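Local coordinates for putative calcium-regulated periplasmic protein (Bacteroides thetaiotaomicron, PDB 3DB7) that binds calcium ions and is probably a calcium-regulated periplasmic protein of the PepSY-like group, its precise role being unknown, at residues P7-V10 with T11-P14; Q82-V85 with T86-P90; K115-L118 with K119-I123. One frame throughout, in Å; residues are numbered along the deposited sequence. Where two conformers were deposited one is given.

Contact 1 of 3, residues P7-V10 with T11-P14. With EDO (1,2-ethanediol), chain E.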
ATOM      1  N   PRO A   7       0.560  20.965 -13.579  1.00 12.99           N
ATOM      2  CA  PRO A   7       1.862  21.382 -13.066  1.00 12.15           C
ATOM      3  C   PRO A   7       1.742  22.753 -12.429  1.00 11.05           C
ATOM      4  O   PRO A   7       0.926  23.579 -12.868  1.00 12.32           O
ATOM      5  CB  PRO A   7       2.792  21.331 -14.296  1.00 14.91           C
ATOM      6  CG  PRO A   7       1.909  21.187 -15.445  1.00 20.70           C
ATOM      7  CD  PRO A   7       0.571  20.736 -15.032  1.00 17.15           C
ATOM      8  N   ILE A   8       2.455  22.928 -11.327  1.00  9.77           N
ATOM      9  CA  ILE A   8       2.434  24.151 -10.546  1.00  8.90           C
ATOM     10  C   ILE A   8       3.809  24.462 -10.048  1.00 11.69           C
ATOM     11  O   ILE A   8       4.703  23.628 -10.059  1.00  9.83           O
ATOM     12  CB  ILE A   8       1.503  24.074  -9.318  1.00 10.16           C
ATOM     13  CG1 ILE A   8       1.864  22.890  -8.424  1.00 11.07           C
ATOM     14  CG2 ILE A   8       0.043  23.906  -9.729  1.00 12.76           C
ATOM     15  CD1 ILE A   8       1.015  22.799  -7.122  1.00 12.57           C
ATOM     16  N   GLN A   9       3.962  25.680  -9.564  1.00 10.86           N
ATOM     17  CA  GLN A   9       5.172  26.053  -8.874  1.00 12.34           C
ATOM     18  C   GLN A   9       5.006  25.577  -7.434  1.00  9.19           C
ATOM     19  O   GLN A   9       3.902  25.465  -6.908  1.00 10.17           O
ATOM     20  CB  GLN A   9       5.394  27.577  -8.923  1.00 13.84           C
ATOM     21  CG  GLN A   9       5.574  28.148 -10.359  1.00 13.42           C
ATOM     22  CD  GLN A   9       6.764  27.528 -11.112  1.00 22.85           C
ATOM     23  OE1 GLN A   9       7.678  26.964 -10.512  1.00 41.53           O
ATOM     24  NE2 GLN A   9       6.749  27.648 -12.438  1.00 32.69           N
ATOM     25  N   VAL A  10       6.125  25.306  -6.793  1.00  9.96           N
ATOM     26  CA  VAL A  10       6.124  24.979  -5.376  1.00  9.09           C
ATOM     27  C   VAL A  10       5.448  26.047  -4.530  1.00 10.42           C
ATOM     28  O   VAL A  10       4.762  25.735  -3.602  1.00  9.35           O
ATOM     29  CB  VAL A  10       7.551  24.771  -4.847  1.00 11.67           C
ATOM     30  CG1 VAL A  10       7.539  24.512  -3.353  1.00 13.79           C
ATOM     31  CG2 VAL A  10       8.186  23.551  -5.565  1.00 15.45           C
ATOM     32  N   THR A  11       5.580  27.298  -4.924  1.00 10.51           N
ATOM     33  CA  THR A  11       4.915  28.369  -4.178  1.00 10.61           C
ATOM     34  C   THR A  11       3.401  28.339  -4.286  1.00 12.39           C
ATOM     35  O   THR A  11       2.720  29.060  -3.562  1.00 10.98           O
ATOM     36  CB  THR A  11       5.440  29.773  -4.638  1.00 12.30           C
ATOM     37  OG1 THR A  11       5.367  29.847  -6.066  1.00 12.03           O
ATOM     38  CG2 THR A  11       6.902  30.038  -4.197  1.00 12.08           C
ATOM     39  N   GLN A  12       2.866  27.512  -5.174  1.00 10.33           N
ATOM     40  CA  GLN A  12       1.412  27.343  -5.257  1.00 10.58           C
ATOM     41  C   GLN A  12       0.881  26.231  -4.382  1.00 11.69           C
ATOM     42  O   GLN A  12      -0.333  26.011  -4.299  1.00 12.87           O
ATOM     43  CB  GLN A  12       0.973  27.041  -6.702  1.00  9.84           C
ATOM     44  CG  GLN A  12       1.144  28.232  -7.586  1.00 11.26           C
ATOM     45  CD  GLN A  12       0.872  27.900  -9.028  1.00 13.19           C
ATOM     46  OE1 GLN A  12       1.784  27.472  -9.777  1.00 13.02           O
ATOM     47  NE2 GLN A  12      -0.366  28.155  -9.453  1.00 19.20           N
HETATM   48  N   MSE A  13       1.798  25.498  -3.754  0.67  8.97           N
HETATM   49  CA  MSE A  13       1.440  24.450  -2.793  0.67  9.85           C
HETATM   50  C   MSE A  13       1.044  25.025  -1.426  0.67  9.69           C
HETATM   51  O   MSE A  13       1.500  26.115  -1.020  0.67  6.99           O
HETATM   52  CB  MSE A  13       2.615  23.456  -2.588  0.67 11.79           C
HETATM   53  CG  MSE A  13       3.133  22.800  -3.871  0.67 12.93           C
HETATM   54 SE   MSE A  13       4.675  21.662  -3.649  0.50 11.21          SE
HETATM   55  CE  MSE A  13       3.596  20.220  -2.952  0.67 10.63           C
ATOM     56  N   PRO A  14       0.235  24.273  -0.654  1.00 10.56           N
ATOM     57  CA  PRO A  14      -0.043  24.762   0.705  1.00 10.00           C
ATOM     58  C   PRO A  14       1.241  25.077   1.460  1.00  8.88           C
ATOM     59  O   PRO A  14       2.250  24.398   1.287  1.00 10.05           O
ATOM     60  CB  PRO A  14      -0.741  23.580   1.371  1.00 12.36           C
ATOM     61  CG  PRO A  14      -1.365  22.847   0.200  1.00 14.23           C
ATOM     62  CD  PRO A  14      -0.379  22.960  -0.923  1.00 11.87           C
TER
HETATM   63  C1  EDO E   4       9.261  23.052 -10.445  1.00 23.27           C
HETATM   64  O1  EDO E   4       9.044  24.033 -11.472  1.00 32.32           O
HETATM   65  C2  EDO E   4       7.877  22.725  -9.915  1.00 21.85           C
HETATM   66  O2  EDO E   4       6.946  22.331 -10.957  1.00 17.15           O

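Contact 2 of 3, residues Q82-V85 with T86-P90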
ATOM      1  N   GLN A  82      10.021   3.689  14.145  1.00  8.96           N
ATOM      2  CA  GLN A  82      11.475   3.670  13.926  1.00  9.91           C
ATOM      3  C   GLN A  82      12.143   2.644  14.843  1.00  9.56           C
ATOM      4  O   GLN A  82      13.040   1.898  14.466  1.00  9.24           O
ATOM      5  CB  GLN A  82      12.032   5.071  14.118  1.00 10.48           C
ATOM      6  CG  GLN A  82      13.538   5.148  14.072  1.00 10.54           C
ATOM      7  CD  GLN A  82      14.156   4.844  12.719  1.00 10.05           C
ATOM      8  OE1 GLN A  82      13.463   4.438  11.758  1.00 12.16           O
ATOM      9  NE2 GLN A  82      15.479   5.007  12.637  1.00  9.01           N
ATOM     10  N   LYS A  83      11.644   2.552  16.077  1.00  7.47           N
ATOM     11  CA  LYS A  83      12.174   1.592  17.007  1.00  8.30           C
ATOM     12  C   LYS A  83      11.820   0.190  16.574  1.00  7.57           C
ATOM     13  O   LYS A  83      12.681  -0.659  16.615  1.00  8.67           O
ATOM     14  CB  LYS A  83      11.706   1.819  18.444  1.00  9.65           C
ATOM     15  CG  LYS A  83      12.298   0.829  19.419  1.00  8.41           C
ATOM     16  CD  LYS A  83      12.081   1.182  20.844  1.00  8.57           C
ATOM     17  CE  LYS A  83      12.531   0.095  21.748  1.00 10.66           C
ATOM     18  NZ  LYS A  83      12.373   0.434  23.237  1.00  8.56           N
ATOM     19  N   TYR A  84      10.575  -0.058  16.132  1.00  7.84           N
ATOM     20  CA  TYR A  84      10.210  -1.391  15.663  1.00  8.78           C
ATOM     21  C   TYR A  84      11.108  -1.819  14.493  1.00  8.37           C
ATOM     22  O   TYR A  84      11.591  -2.950  14.425  1.00  8.50           O
ATOM     23  CB  TYR A  84       8.696  -1.435  15.245  1.00  9.57           C
ATOM     24  CG  TYR A  84       8.207  -2.807  14.975  1.00  9.48           C
ATOM     25  CD1 TYR A  84       7.711  -3.556  15.994  1.00 10.05           C
ATOM     26  CD2 TYR A  84       8.370  -3.392  13.717  1.00 11.69           C
ATOM     27  CE1 TYR A  84       7.365  -4.864  15.801  1.00 10.32           C
ATOM     28  CE2 TYR A  84       7.979  -4.674  13.525  1.00 11.79           C
ATOM     29  CZ  TYR A  84       7.489  -5.408  14.577  1.00 11.91           C
ATOM     30  OH  TYR A  84       7.168  -6.762  14.429  1.00 14.17           O
ATOM     31  N   VAL A  85      11.298  -0.902  13.558  1.00  7.55           N
ATOM     32  CA  VAL A  85      12.071  -1.212  12.356  1.00  7.58           C
ATOM     33  C   VAL A  85      13.534  -1.478  12.681  1.00  8.02           C
ATOM     34  O   VAL A  85      14.120  -2.461  12.268  1.00  9.91           O
ATOM     35  CB  VAL A  85      11.930  -0.138  11.268  1.00  8.66           C
ATOM     36  CG1 VAL A  85      12.947  -0.373  10.169  1.00 10.79           C
ATOM     37  CG2 VAL A  85      10.467  -0.058  10.719  1.00  9.36           C
ATOM     38  N   THR A  86      14.123  -0.604  13.461  1.00  7.75           N
ATOM     39  CA  THR A  86      15.536  -0.752  13.798  1.00  9.23           C
ATOM     40  C   THR A  86      15.844  -1.905  14.740  1.00  9.34           C
ATOM     41  O   THR A  86      16.946  -2.395  14.774  1.00  8.47           O
ATOM     42  CB  THR A  86      16.133   0.552  14.308  1.00  9.09           C
ATOM     43  OG1 THR A  86      15.426   1.014  15.463  1.00  8.84           O
ATOM     44  CG2 THR A  86      16.112   1.602  13.234  1.00 10.16           C
ATOM     45  N   THR A  87      14.849  -2.352  15.488  1.00  7.78           N
ATOM     46  CA  THR A  87      14.966  -3.566  16.320  1.00  9.84           C
ATOM     47  C   THR A  87      14.874  -4.822  15.472  1.00  9.14           C
ATOM     48  O   THR A  87      15.717  -5.717  15.570  1.00 11.65           O
ATOM     49  CB  THR A  87      13.853  -3.624  17.371  1.00  8.35           C
ATOM     50  OG1 THR A  87      13.964  -2.486  18.242  1.00  9.51           O
ATOM     51  CG2 THR A  87      13.917  -4.964  18.186  1.00 11.69           C
ATOM     52  N   ASN A  88      13.854  -4.926  14.643  1.00  9.19           N
ATOM     53  CA  ASN A  88      13.508  -6.200  14.011  1.00  9.00           C
ATOM     54  C   ASN A  88      14.057  -6.370  12.617  1.00 11.82           C
ATOM     55  O   ASN A  88      14.145  -7.508  12.108  1.00 12.06           O
ATOM     56  CB  ASN A  88      11.975  -6.349  13.983  1.00  9.43           C
ATOM     57  CG  ASN A  88      11.423  -6.482  15.366  1.00 12.10           C
ATOM     58  OD1 ASN A  88      11.741  -7.468  16.035  1.00 15.07           O
ATOM     59  ND2 ASN A  88      10.682  -5.474  15.859  1.00 10.75           N
ATOM     60  N   TYR A  89      14.422  -5.254  11.986  1.00  9.51           N
ATOM     61  CA  TYR A  89      15.001  -5.217  10.647  1.00  9.05           C
ATOM     62  C   TYR A  89      16.199  -4.287  10.625  1.00 10.25           C
ATOM     63  O   TYR A  89      16.202  -3.263   9.938  1.00 12.35           O
ATOM     64  CB  TYR A  89      13.959  -4.832   9.579  1.00 10.19           C
ATOM     65  CG  TYR A  89      12.720  -5.652   9.649  1.00 12.11           C
ATOM     66  CD1 TYR A  89      12.625  -6.837   8.961  1.00 12.01           C
ATOM     67  CD2 TYR A  89      11.645  -5.255  10.406  1.00 13.08           C
ATOM     68  CE1 TYR A  89      11.472  -7.613   9.002  1.00 11.75           C
ATOM     69  CE2 TYR A  89      10.508  -6.009  10.492  1.00 12.56           C
ATOM     70  CZ  TYR A  89      10.411  -7.212   9.781  1.00 15.23           C
ATOM     71  OH  TYR A  89       9.252  -7.964   9.896  1.00 16.64           O
ATOM     72  N   PRO A  90      17.224  -4.650  11.413  1.00 11.89           N
ATOM     73  CA  PRO A  90      18.362  -3.728  11.592  1.00 12.67           C
ATOM     74  C   PRO A  90      19.199  -3.388  10.355  1.00 12.69           C
ATOM     75  O   PRO A  90      19.948  -2.398  10.365  1.00 16.78           O
ATOM     76  CB  PRO A  90      19.209  -4.424  12.635  1.00 14.49           C
ATOM     77  CG  PRO A  90      18.881  -5.876  12.451  1.00 13.18           C
ATOM     78  CD  PRO A  90      17.417  -5.907  12.154  1.00 12.33           C
TER
HETATM   79  O   HOH W   1       8.634  -8.479  12.849  1.00 27.96           O

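Contact 3 of 3, residues K115-L118 with K119-I123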
ATOM      1  N   LYS A 115       2.368  -2.505   8.570  1.00  8.15           N
ATOM      2  CA  LYS A 115       1.283  -1.554   8.839  1.00  9.06           C
ATOM      3  C   LYS A 115       1.112  -1.438  10.323  1.00  8.29           C
ATOM      4  O   LYS A 115       1.182  -2.423  11.060  1.00  8.73           O
ATOM      5  CB  LYS A 115      -0.004  -2.041   8.184  1.00  9.94           C
ATOM      6  CG  LYS A 115       0.034  -1.953   6.668  1.00 15.46           C
ATOM      7  CD  LYS A 115      -1.252  -2.494   5.982  1.00 19.08           C
ATOM      8  CE  LYS A 115      -2.427  -1.696   6.321  1.00 22.19           C
ATOM      9  NZ  LYS A 115      -3.698  -2.215   5.586  1.00 23.02           N
ATOM     10  N   PHE A 116       0.825  -0.216  10.744  1.00  8.04           N
ATOM     11  CA  PHE A 116       0.615   0.120  12.167  1.00  8.12           C
ATOM     12  C   PHE A 116      -0.691   0.916  12.268  1.00  8.23           C
ATOM     13  O   PHE A 116      -0.991   1.760  11.384  1.00  8.80           O
ATOM     14  CB  PHE A 116       1.747   0.967  12.713  1.00  9.06           C
ATOM     15  CG  PHE A 116       3.068   0.315  12.626  1.00  9.90           C
ATOM     16  CD1 PHE A 116       3.813   0.363  11.447  1.00  8.46           C
ATOM     17  CD2 PHE A 116       3.602  -0.338  13.734  1.00  9.18           C
ATOM     18  CE1 PHE A 116       5.057  -0.251  11.378  1.00 12.41           C
ATOM     19  CE2 PHE A 116       4.846  -0.920  13.670  1.00 11.37           C
ATOM     20  CZ  PHE A 116       5.568  -0.885  12.505  1.00 12.37           C
ATOM     21  N   ASP A 117      -1.423   0.755  13.352  1.00  9.12           N
ATOM     22  CA  ASP A 117      -2.526   1.670  13.610  1.00  8.97           C
ATOM     23  C   ASP A 117      -1.955   3.007  14.088  1.00  9.95           C
ATOM     24  O   ASP A 117      -0.738   3.207  14.188  1.00  9.93           O
ATOM     25  CB  ASP A 117      -3.588   1.028  14.550  1.00  9.42           C
ATOM     26  CG  ASP A 117      -3.120   0.889  15.998  1.00 13.70           C
ATOM     27  OD1 ASP A 117      -2.089   1.489  16.378  1.00 12.44           O
ATOM     28  OD2 ASP A 117      -3.802   0.128  16.759  1.00 12.83           O
ATOM     29  N   LEU A 118      -2.855   3.948  14.334  1.00 10.39           N
ATOM     30  CA  LEU A 118      -2.418   5.308  14.645  1.00  9.01           C
ATOM     31  C   LEU A 118      -1.841   5.409  16.051  1.00 11.38           C
ATOM     32  O   LEU A 118      -1.264   6.466  16.413  1.00 14.18           O
ATOM     33  CB  LEU A 118      -3.543   6.340  14.367  1.00 13.38           C
ATOM     34  CG  LEU A 118      -3.909   6.538  12.888  1.00 14.74           C
ATOM     35  CD1 LEU A 118      -4.868   7.752  12.703  1.00 19.78           C
ATOM     36  CD2 LEU A 118      -2.697   6.699  12.030  1.00 18.91           C
ATOM     37  N   LYS A 119      -1.999   4.355  16.841  0.60 12.04           N
ATOM     38  CA  LYS A 119      -1.344   4.277  18.134  0.60 11.27           C
ATOM     39  C   LYS A 119      -0.074   3.430  18.058  0.60 14.00           C
ATOM     40  O   LYS A 119       0.485   3.033  19.064  0.60 16.24           O
ATOM     41  CB  LYS A 119      -2.312   3.751  19.199  0.60 12.89           C
ATOM     42  CG  LYS A 119      -3.508   4.677  19.409  0.60 19.96           C
ATOM     43  CD  LYS A 119      -4.634   3.978  20.136  0.60 23.76           C
ATOM     44  CE  LYS A 119      -5.926   4.813  20.161  0.60 27.37           C
ATOM     45  NZ  LYS A 119      -7.105   3.925  20.365  0.60 32.26           N
ATOM     46  N   PHE A 120       0.322   3.143  16.824  1.00 10.38           N
ATOM     47  CA  PHE A 120       1.608   2.478  16.516  1.00 10.00           C
ATOM     48  C   PHE A 120       1.646   1.024  16.925  1.00 12.49           C
ATOM     49  O   PHE A 120       2.720   0.425  17.071  1.00 13.14           O
ATOM     50  CB  PHE A 120       2.849   3.249  17.062  1.00 13.00           C
ATOM     51  CG  PHE A 120       2.735   4.710  16.923  1.00 18.65           C
ATOM     52  CD1 PHE A 120       2.726   5.299  15.696  1.00 14.90           C
ATOM     53  CD2 PHE A 120       2.572   5.489  18.050  1.00 22.91           C
ATOM     54  CE1 PHE A 120       2.553   6.705  15.594  1.00 18.47           C
ATOM     55  CE2 PHE A 120       2.433   6.867  17.941  1.00 26.62           C
ATOM     56  CZ  PHE A 120       2.438   7.458  16.722  1.00 19.47           C
ATOM     57  N   ASN A 121       0.468   0.432  17.030  1.00  9.91           N
ATOM     58  CA  ASN A 121       0.380  -1.033  17.198  1.00 11.50           C
ATOM     59  C   ASN A 121       0.484  -1.713  15.826  1.00 10.63           C
ATOM     60  O   ASN A 121      -0.100  -1.273  14.861  1.00 10.09           O
ATOM     61  CB  ASN A 121      -0.913  -1.445  17.826  1.00 11.56           C
ATOM     62  CG  ASN A 121      -1.087  -0.826  19.192  1.00 12.16           C
ATOM     63  OD1 ASN A 121      -0.279  -1.034  20.064  1.00 12.21           O
ATOM     64  ND2 ASN A 121      -2.145  -0.034  19.364  1.00 10.08           N
ATOM     65  N   LEU A 122       1.304  -2.747  15.754  1.00  9.96           N
ATOM     66  CA  LEU A 122       1.452  -3.499  14.529  1.00  8.55           C
ATOM     67  C   LEU A 122       0.163  -4.180  14.152  1.00 10.01           C
ATOM     68  O   LEU A 122      -0.447  -4.841  14.984  1.00 10.43           O
ATOM     69  CB  LEU A 122       2.529  -4.573  14.726  1.00 10.07           C
ATOM     70  CG  LEU A 122       2.919  -5.351  13.481  1.00 11.75           C
ATOM     71  CD1 LEU A 122       3.762  -4.449  12.500  1.00 10.85           C
ATOM     72  CD2 LEU A 122       3.710  -6.621  13.828  1.00 11.77           C
ATOM     73  N   ILE A 123      -0.251  -4.021  12.901  1.00  8.44           N
ATOM     74  CA  ILE A 123      -1.464  -4.701  12.415  1.00  8.60           C
ATOM     75  C   ILE A 123      -1.262  -5.514  11.143  1.00  8.96           C
ATOM     76  O   ILE A 123      -2.188  -6.210  10.716  1.00  9.25           O
ATOM     77  CB  ILE A 123      -2.627  -3.698  12.239  1.00 10.09           C
ATOM     78  CG1 ILE A 123      -2.319  -2.606  11.208  1.00 12.18           C
ATOM     79  CG2 ILE A 123      -3.059  -3.121  13.671  1.00  9.30           C
ATOM     80  CD1 ILE A 123      -3.502  -1.692  10.896  1.00 12.28           C
TER

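Contact 1 of 3, residues P7-V10 with T11-P14
Gln9 and Gln12 grip each other twice, each time through a backbone N-H. The side-chain carbonyl of Gln12 accepts from the main chain, with Gln9 N to Gln12 OE1 at 2.8 Å and an almost straight N-H...O angle of 174°. In return Gln12 N donates to Gln9 O at 2.9 Å. The Gln12 chain runs extended beyond CG (chi2 173°), which carries its amide back along the turn to Gln9 N. A further backbone bond runs from Met13 N to Val10 O at 3.0 Å.

Beside these bonds Ile8 CB lies 3.4 Å from the amide oxygen Gln12 OE1. The apolar contacts proper begin with Ile8 CD1, which meets Met13 CG at 3.9 Å, the two side chains crossing at about a right angle. SE of Met13, a selenomethionine, lies 4.1 Å from Val10 CG1, and Tyr44 of strand 41-48 packs on both Ile8 and Met13.

A bound 1,2-ethanediol, probably from the crystallisation liquor, gives its O2 to Ile8 O at 2.7 Å. Two successive i to i+3 backbone bonds define a short 3-10 turn, here joining strand 6-8, outermost in this chain's sheet, to helix 15-24, with Pro14 at the helix N-cap.

Contact 2 of 3, residues Q82-V85 with T86-P90
Thr86 and Thr87 each give two donors to a single carbonyl one turn back. Gln82 O accepts Thr86 N at 2.9 Å and Thr86 OG1 at 2.7 Å. Likewise, Lys83 O accepts Thr87 OG1 at 2.8 Å. Thr87 N bonds to that same oxygen. In both pairs N and OG1 reach the oxygen from opposite faces of its carbonyl plane. The hydroxyls get there by different rotations: Thr86 OG1 lies between its own N and carbonyl carbon (chi1 58°), whereas Thr87 OG1 is opposite the carbonyl carbon (chi1 -61°).

Tyr84 O accepts Asn88 N, plus a weak bond from Asn88 ND2 at 3.0 Å. That same ND2 stands 3.3 Å above the plane of the Tyr84 ring, over its centre, with the amide and ring planes inclined at 45°. Tyr89 N closes the series on Val85 O at 2.8 Å. The two phenol oxygens share one water, 2.8 Å from Tyr84 OH and 3.1 Å from Tyr89 OH, and the rings approach through their CE2 atoms. Val85, Tyr84 and Tyr89 all pack on Leu114 of strand 113-117.

Four consecutive i to i+4 backbone bonds, ending as Tyr89 leaves helical geometry, mark the C-terminal turn of an alpha helix, here helix 79-88 lying against the sheet.

Contact 3 of 3, residues K115-L118 with K119-I123
Asp117 and Asn121 meet through both main chain and side chain. Asp117 OD1 receives Asn121 N at 2.8 Å from above the carboxylate plane, and weakly Lys119 N. The other oxygen, OD2, uses its syn lone pair for Asn121 ND2 at 3.1 Å; the acceptor lies in the plane of the Asn121 amide, although amide and carboxylate planes are 76° apart. With CG between backbone N and carbonyl carbon (chi1 72°), the Asp117 carboxylate reaches over the loop that follows it. Asp117 O accepts Phe120 N at 2.8 Å, closing the type I turn from Asp117 to Phe120.

Next outward, two backbone bonds join the strands: Asp117 N to Asn121 O and Ile123 N to Lys115 O. They flank the non-hydrogen-bonded pair Phe116-Leu122, where Phe116 CA comes 3.1 Å from Asn121 O in a CA-H...O contact. On the same side of the sheet, Leu122 CD1 lies 4.2 Å from the centroid of the Phe116 ring, a CH-pi contact over one face offset toward the rim. At the turn, Leu118 O sits 3.8 Å above the centre of the Phe120 ring.

Ile81 of helix 79-88 packs on both Phe116 and Phe120, while Leu40 of the second subunit touches Asn121. A type I turn with Phe120 at positive phi (71°) and Asp117 N bonded to Asn121 O is the 3:5 beta hairpin with a G1 bulge, here joining strands 113-117 and 122-126.

Overall arrangement
Contact 1 begins on strand 6-8 and contact 3 ends on strand 122-126, the outermost strands of the sheet within the chain, with contact centres 32 Å apart. Contact 2 lies 35 Å from contact 1, centre to centre, but only 14 Å from contact 3, against which the Tyr84 ring packs: Tyr84 CD2 is 4.0 Å from Phe116 CZ, and Tyr84 OH 3.5 Å from Leu122 CD2. The side chain of Met13 is about 7 Å from that of the calcium ligand Glu45 and about 11 Å from a calcium ion. The Lys115 side chain is about 5 Å from a calcium ion. It lies about 4 Å from that of Glu105, a calcium ligand whose own ion is not bound to this chain.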